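Local coordinates for uncharacterized protein (Trypanosoma brucei, PDB 2Q0X) that is of unknown function, adopts the alpha/beta-hydrolase fold and is probably a component of the paraflagellar rod, at residues 84-87 / 88-91; 238-241 / 242-245; 90-93 / 94-98. All blocks are in the same frame, centred on the assembly; numbering follows the deposited sequence.

Contact 1 of 3, residues 84-87 / 88-91; sequences PQDH and AHDA
Asp-86 and His-89 meet at the start of helix 87-104, where the aspartate is the N-cap. Its OD1 accepts two hydrogen bonds from the same histidine: the backbone N of His-89 gives one, 3.1 Å from OD1 and nearly in line with the C-O bond, and the ring atom ND1 of His-89 gives the other at 2.7 Å. The two donors come from opposite faces of the carboxylate, ND1 on the syn side but tilted from the carboxylate plane. Asp-86 has its CG between the backbone N and the carbonyl carbon (chi1 77°), which brings OD1 to the N-H of His-89. Aspartate suits this place because a short, charged acceptor can accept the His-89 amide near the helix start, where its negative charge would probably be favoured by the helix dipole.

A second polar link joins side chains five residues apart. Gln-85 stretches its chain so that NE2 lies 2.6 Å from Asp-90 OD1, approaching from the anti side, tilted out of the carboxylate plane, with the amide plane almost perpendicular to the carboxylate (86°). The same NE2 also bonds Asp-93, while the other oxygen of Asp-90 takes Ser-77 and a salt bridge from Arg-191, so this buried carboxylate is well supplied with partners.

Backbone bonds begin the helix proper, with Asp-90 N to Asp-86 O at 3.3 Å and Ala-91 N to His-87 O at 3.0 Å. In the apolar part, Gln-85 CG lies 3.3 Å from His-89 CB.

In the fold, the loop that follows strand 69-73 here turns into helix 87-104. His-87 and Ala-91 pack on helix 119-128, His-87 also touches Arg-191 of helix 189-193, and Pro-84 meets Leu-177 of the second subunit.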
# COMPACT_ATOMS: atom_id res chain seq x y z
N PRO A 84 13.87 -2.54 5.13
CA PRO A 84 13.07 -3.17 4.08
C PRO A 84 13.12 -4.71 4.11
O PRO A 84 14.16 -5.30 4.34
CB PRO A 84 13.71 -2.64 2.80
CG PRO A 84 15.14 -2.44 3.17
CD PRO A 84 15.17 -2.08 4.62
N GLN A 85 11.98 -5.33 3.81
CA GLN A 85 11.76 -6.76 4.05
C GLN A 85 12.16 -7.64 2.86
O GLN A 85 11.73 -7.38 1.73
CB GLN A 85 10.27 -6.96 4.36
CG GLN A 85 9.96 -8.26 5.06
CD GLN A 85 8.63 -8.24 5.79
OE1 GLN A 85 8.60 -8.27 7.03
NE2 GLN A 85 7.53 -8.18 5.04
N ASP A 86 12.96 -8.67 3.11
CA ASP A 86 13.26 -9.70 2.09
C ASP A 86 12.08 -10.67 1.87
O ASP A 86 11.01 -10.53 2.50
CB ASP A 86 14.57 -10.46 2.42
CG ASP A 86 14.41 -11.51 3.52
OD1 ASP A 86 13.30 -11.71 4.05
OD2 ASP A 86 15.44 -12.15 3.85
N HIS A 87 12.26 -11.64 0.97
CA HIS A 87 11.14 -12.45 0.51
C HIS A 87 10.71 -13.51 1.52
O HIS A 87 9.54 -13.87 1.56
CB HIS A 87 11.40 -13.05 -0.90
CG HIS A 87 12.12 -14.36 -0.89
ND1 HIS A 87 13.48 -14.46 -0.68
CD2 HIS A 87 11.68 -15.62 -1.12
CE1 HIS A 87 13.83 -15.73 -0.73
NE2 HIS A 87 12.76 -16.45 -1.01
N ALA A 88 11.64 -13.99 2.33
CA ALA A 88 11.31 -14.97 3.37
C ALA A 88 10.37 -14.37 4.43
O ALA A 88 9.48 -15.06 4.93
CB ALA A 88 12.59 -15.53 4.03
N HIS A 89 10.57 -13.10 4.75
CA HIS A 89 9.74 -12.43 5.76
C HIS A 89 8.37 -12.05 5.22
O HIS A 89 7.39 -12.21 5.92
CB HIS A 89 10.48 -11.23 6.35
CG HIS A 89 11.64 -11.61 7.22
ND1 HIS A 89 12.79 -12.17 6.71
CD2 HIS A 89 11.83 -11.50 8.55
CE1 HIS A 89 13.64 -12.41 7.69
NE2 HIS A 89 13.08 -12.01 8.82
N ASP A 90 8.30 -11.55 3.98
CA ASP A 90 7.03 -11.36 3.29
C ASP A 90 6.21 -12.66 3.28
O ASP A 90 5.02 -12.64 3.60
CB ASP A 90 7.25 -10.93 1.83
CG ASP A 90 7.29 -9.41 1.62
OD1 ASP A 90 6.96 -8.61 2.51
OD2 ASP A 90 7.66 -9.02 0.49
N ALA A 91 6.86 -13.76 2.87
CA ALA A 91 6.28 -15.11 2.86
C ALA A 91 5.71 -15.50 4.21
O ALA A 91 4.57 -15.97 4.30
CB ALA A 91 7.34 -16.14 2.45

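Contact 2 of 3, residues 238-241 / 242-245; sequences KPSD and EEVG
Ser-240 and Glu-243 form a capping box at the start of helix 241-254, each side chain reaching the other residue's backbone N. Glu-243 OE1 accepts from Ser-240 N at 2.9 Å, using its anti lone pair. In return, Ser-240 OG accepts from Glu-243 N, a weak bond at 3.3 Å. The hydroxyl also donates to the carboxylate, with OG 2.7 Å from Glu-243 OE1 and well above the carboxylate plane (52° out of it). One oxygen of the glutamate is thus gripped by both the amide and the hydroxyl of the serine, which fixes the carboxylate beside the cap.

The residue types fit these tasks. A serine oxygen sits close enough to the main chain to receive the N-H three residues on, and its chi1 of 51° keeps OG near the helix end. Glutamate has the length to turn back to the serine amide, and its negative charge would be favoured by the positive end of the helix dipole.

Backbone bonds carry the first turn: Val-244 N to Ser-240 O at 3.0 Å and Gly-245 N to Asp-241 O at 2.9 Å. Apolar packing between side chains is limited to one pair, Pro-239 CB and Val-244 CG2, 4.2 Å apart. The rigid proline ring places an apolar surface just before the cap.

This helix start lies at the protein surface, after the loop that leaves strand 227-232. Pro-239 touches Trp-205 and Glu-243 touches Ile-209, both on helix 200-209, so the capped end rests against that neighbouring helix.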
# COMPACT_ATOMS: atom_id res chain seq x y z
N LYS A 238 8.86 -14.21 -29.67
CA LYS A 238 8.20 -15.30 -30.37
C LYS A 238 8.86 -16.62 -29.96
O LYS A 238 9.78 -17.09 -30.63
CB LYS A 238 8.31 -15.10 -31.88
CG LYS A 238 7.66 -13.82 -32.40
N PRO A 239 8.41 -17.21 -28.84
CA PRO A 239 8.98 -18.51 -28.44
C PRO A 239 8.60 -19.60 -29.44
O PRO A 239 7.42 -19.74 -29.78
CB PRO A 239 8.35 -18.78 -27.07
CG PRO A 239 7.17 -17.88 -26.98
CD PRO A 239 7.40 -16.72 -27.89
N SER A 240 9.60 -20.34 -29.91
CA SER A 240 9.41 -21.43 -30.85
C SER A 240 8.58 -22.56 -30.25
O SER A 240 8.40 -22.64 -29.03
CB SER A 240 10.76 -21.98 -31.28
OG SER A 240 11.58 -22.27 -30.16
N ASP A 241 8.06 -23.41 -31.13
CA ASP A 241 7.30 -24.59 -30.70
C ASP A 241 8.17 -25.48 -29.80
O ASP A 241 7.69 -26.05 -28.82
CB ASP A 241 6.82 -25.40 -31.91
CG ASP A 241 5.88 -24.61 -32.81
OD1 ASP A 241 5.29 -23.63 -32.32
OD2 ASP A 241 5.73 -24.98 -33.99
N GLU A 242 9.45 -25.57 -30.18
CA GLU A 242 10.46 -26.35 -29.47
C GLU A 242 10.64 -25.86 -28.04
O GLU A 242 10.60 -26.66 -27.10
CB GLU A 242 11.80 -26.28 -30.24
CG GLU A 242 12.93 -27.17 -29.71
CD GLU A 242 14.25 -26.92 -30.43
OE1 GLU A 242 15.07 -26.13 -29.90
OE2 GLU A 242 14.47 -27.50 -31.52
N GLU A 243 10.82 -24.56 -27.87
CA GLU A 243 10.98 -23.95 -26.54
C GLU A 243 9.73 -24.07 -25.69
O GLU A 243 9.82 -24.26 -24.49
CB GLU A 243 11.39 -22.48 -26.66
CG GLU A 243 12.78 -22.29 -27.29
CD GLU A 243 13.02 -20.87 -27.81
OE1 GLU A 243 12.09 -20.26 -28.40
OE2 GLU A 243 14.15 -20.37 -27.63
N VAL A 244 8.55 -23.96 -26.31
CA VAL A 244 7.28 -24.14 -25.59
C VAL A 244 7.22 -25.60 -25.11
O VAL A 244 6.85 -25.88 -23.97
CB VAL A 244 6.06 -23.76 -26.48
CG1 VAL A 244 4.74 -24.23 -25.89
CG2 VAL A 244 6.02 -22.25 -26.73
N GLY A 245 7.60 -26.51 -26.00
CA GLY A 245 7.69 -27.93 -25.69
C GLY A 245 8.64 -28.27 -24.56
O GLY A 245 8.33 -29.09 -23.71

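Contact 3 of 3, residues 90-93 / 94-98; sequences DAED and VDDLI
Asp-93 and Asp-96 lie one turn apart on helix 87-104, a regular alpha-helix packed against the central sheet of the alpha/beta-hydrolase fold. Their carboxylates are like-charged neighbours, with Asp-93 OD1 4.3 Å from Asp-96 OD2. The pair would be expected to repel mildly, but Asp-93 has Gln-85 as a partner, whereas Asp-96 lies on the exposed side of the helix. With CG anti to the carbonyl carbon (chi1 -62°), the Asp-96 carboxylate folds back toward the preceding turn and places its CG 3.2 Å from the carbonyl oxygen of Glu-92.

Asp-95 turns the other way. Its CG is anti to the backbone N, and the carboxylate leads off to Ser-129 and Ala-130, just beyond helix 119-128; a short acidic chain can accept from both the Ser-129 hydroxyl and the Ala-130 amide. Val-94 turns its branched apolar chain to the interior instead: CG2 lies 3.3 Å from Asp-90 O, beside the carbonyl that its own amide uses, and the side chain packs on Leu-125. Leu-97 reaches Phe-18, Tyr-20 and Leu-42 of the sheet.

Successive backbone bonds keep the helix regular, and with it the spacing of these side chains. Val-94 N reaches Asp-90 O at 2.9 Å and Asp-96 N reaches Glu-92 O at 3.0 Å, while Asp-95 N donates to Ala-91 O at 2.8 Å.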
# COMPACT_ATOMS: atom_id res chain seq x y z
N ASP A 90 8.30 -11.55 3.98
CA ASP A 90 7.03 -11.36 3.29
C ASP A 90 6.21 -12.66 3.28
O ASP A 90 5.02 -12.64 3.60
CB ASP A 90 7.25 -10.93 1.83
CG ASP A 90 7.29 -9.41 1.62
OD1 ASP A 90 6.96 -8.61 2.51
OD2 ASP A 90 7.66 -9.02 0.49
N ALA A 91 6.86 -13.76 2.87
CA ALA A 91 6.28 -15.11 2.86
C ALA A 91 5.71 -15.50 4.21
O ALA A 91 4.57 -15.97 4.30
CB ALA A 91 7.34 -16.14 2.45
N GLU A 92 6.51 -15.28 5.25
CA GLU A 92 6.10 -15.52 6.62
C GLU A 92 4.85 -14.73 7.01
O GLU A 92 3.94 -15.29 7.61
CB GLU A 92 7.26 -15.20 7.57
CG GLU A 92 6.93 -15.51 9.01
CD GLU A 92 8.14 -15.51 9.90
OE1 GLU A 92 9.04 -14.65 9.70
OE2 GLU A 92 8.17 -16.35 10.83
N ASP A 93 4.82 -13.44 6.69
CA ASP A 93 3.62 -12.61 6.89
C ASP A 93 2.40 -13.17 6.16
O ASP A 93 1.32 -13.21 6.72
CB ASP A 93 3.87 -11.17 6.41
CG ASP A 93 4.93 -10.47 7.20
OD1 ASP A 93 5.19 -10.87 8.34
OD2 ASP A 93 5.52 -9.52 6.67
N VAL A 94 2.59 -13.59 4.92
CA VAL A 94 1.51 -14.26 4.17
C VAL A 94 1.05 -15.58 4.83
O VAL A 94 -0.16 -15.86 4.87
CB VAL A 94 1.88 -14.46 2.68
CG1 VAL A 94 0.75 -15.18 1.93
CG2 VAL A 94 2.16 -13.05 2.00
N ASP A 95 2.00 -16.35 5.37
CA ASP A 95 1.67 -17.60 6.07
C ASP A 95 0.84 -17.37 7.33
O ASP A 95 -0.07 -18.14 7.63
CB ASP A 95 2.93 -18.38 6.41
CG ASP A 95 2.67 -19.88 6.49
OD1 ASP A 95 1.88 -20.39 5.65
OD2 ASP A 95 3.23 -20.52 7.40
N ASP A 96 1.17 -16.31 8.06
CA ASP A 96 0.37 -15.84 9.18
C ASP A 96 -1.07 -15.49 8.76
O ASP A 96 -2.02 -15.76 9.49
CB ASP A 96 1.03 -14.60 9.84
CG ASP A 96 2.43 -14.90 10.42
OD1 ASP A 96 2.75 -16.09 10.66
OD2 ASP A 96 3.22 -13.93 10.65
N LEU A 97 -1.24 -14.89 7.60
CA LEU A 97 -2.59 -14.60 7.10
C LEU A 97 -3.32 -15.91 6.76
O LEU A 97 -4.49 -16.08 7.12
CB LEU A 97 -2.54 -13.67 5.88
CG LEU A 97 -3.89 -13.41 5.20
CD1 LEU A 97 -4.94 -12.93 6.24
CD2 LEU A 97 -3.76 -12.46 3.97
N ILE A 98 -2.64 -16.83 6.09
CA ILE A 98 -3.22 -18.15 5.82
C ILE A 98 -3.74 -18.80 7.10
O ILE A 98 -4.88 -19.27 7.15
CB ILE A 98 -2.24 -19.07 5.07
CG1 ILE A 98 -1.94 -18.51 3.68
CG2 ILE A 98 -2.81 -20.50 4.96
CD1 ILE A 98 -0.81 -19.27 2.92

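How the contacts relate
Contacts 1 and 3 are overlapping parts of one run, from the loop before helix 87-104 into its first turns: contact 1 covers the capped start, contact 3 the turns that follow, and they share Asp-90 and Ala-91. Their centres are 10 Å apart, and Gln-85 NE2 joins them through a probable hydrogen bond to Asp-93 OD2. Contact 2 comes much later in the chain, at the start of helix 241-254, with its centre 34 Å from that of contact 1 and 36 Å from that of contact 3, on the opposite side of the chain's centre. Both helices follow strands of the one mixed sheet, so two widely separated helix starts of the fold are each closed by a side-chain cap.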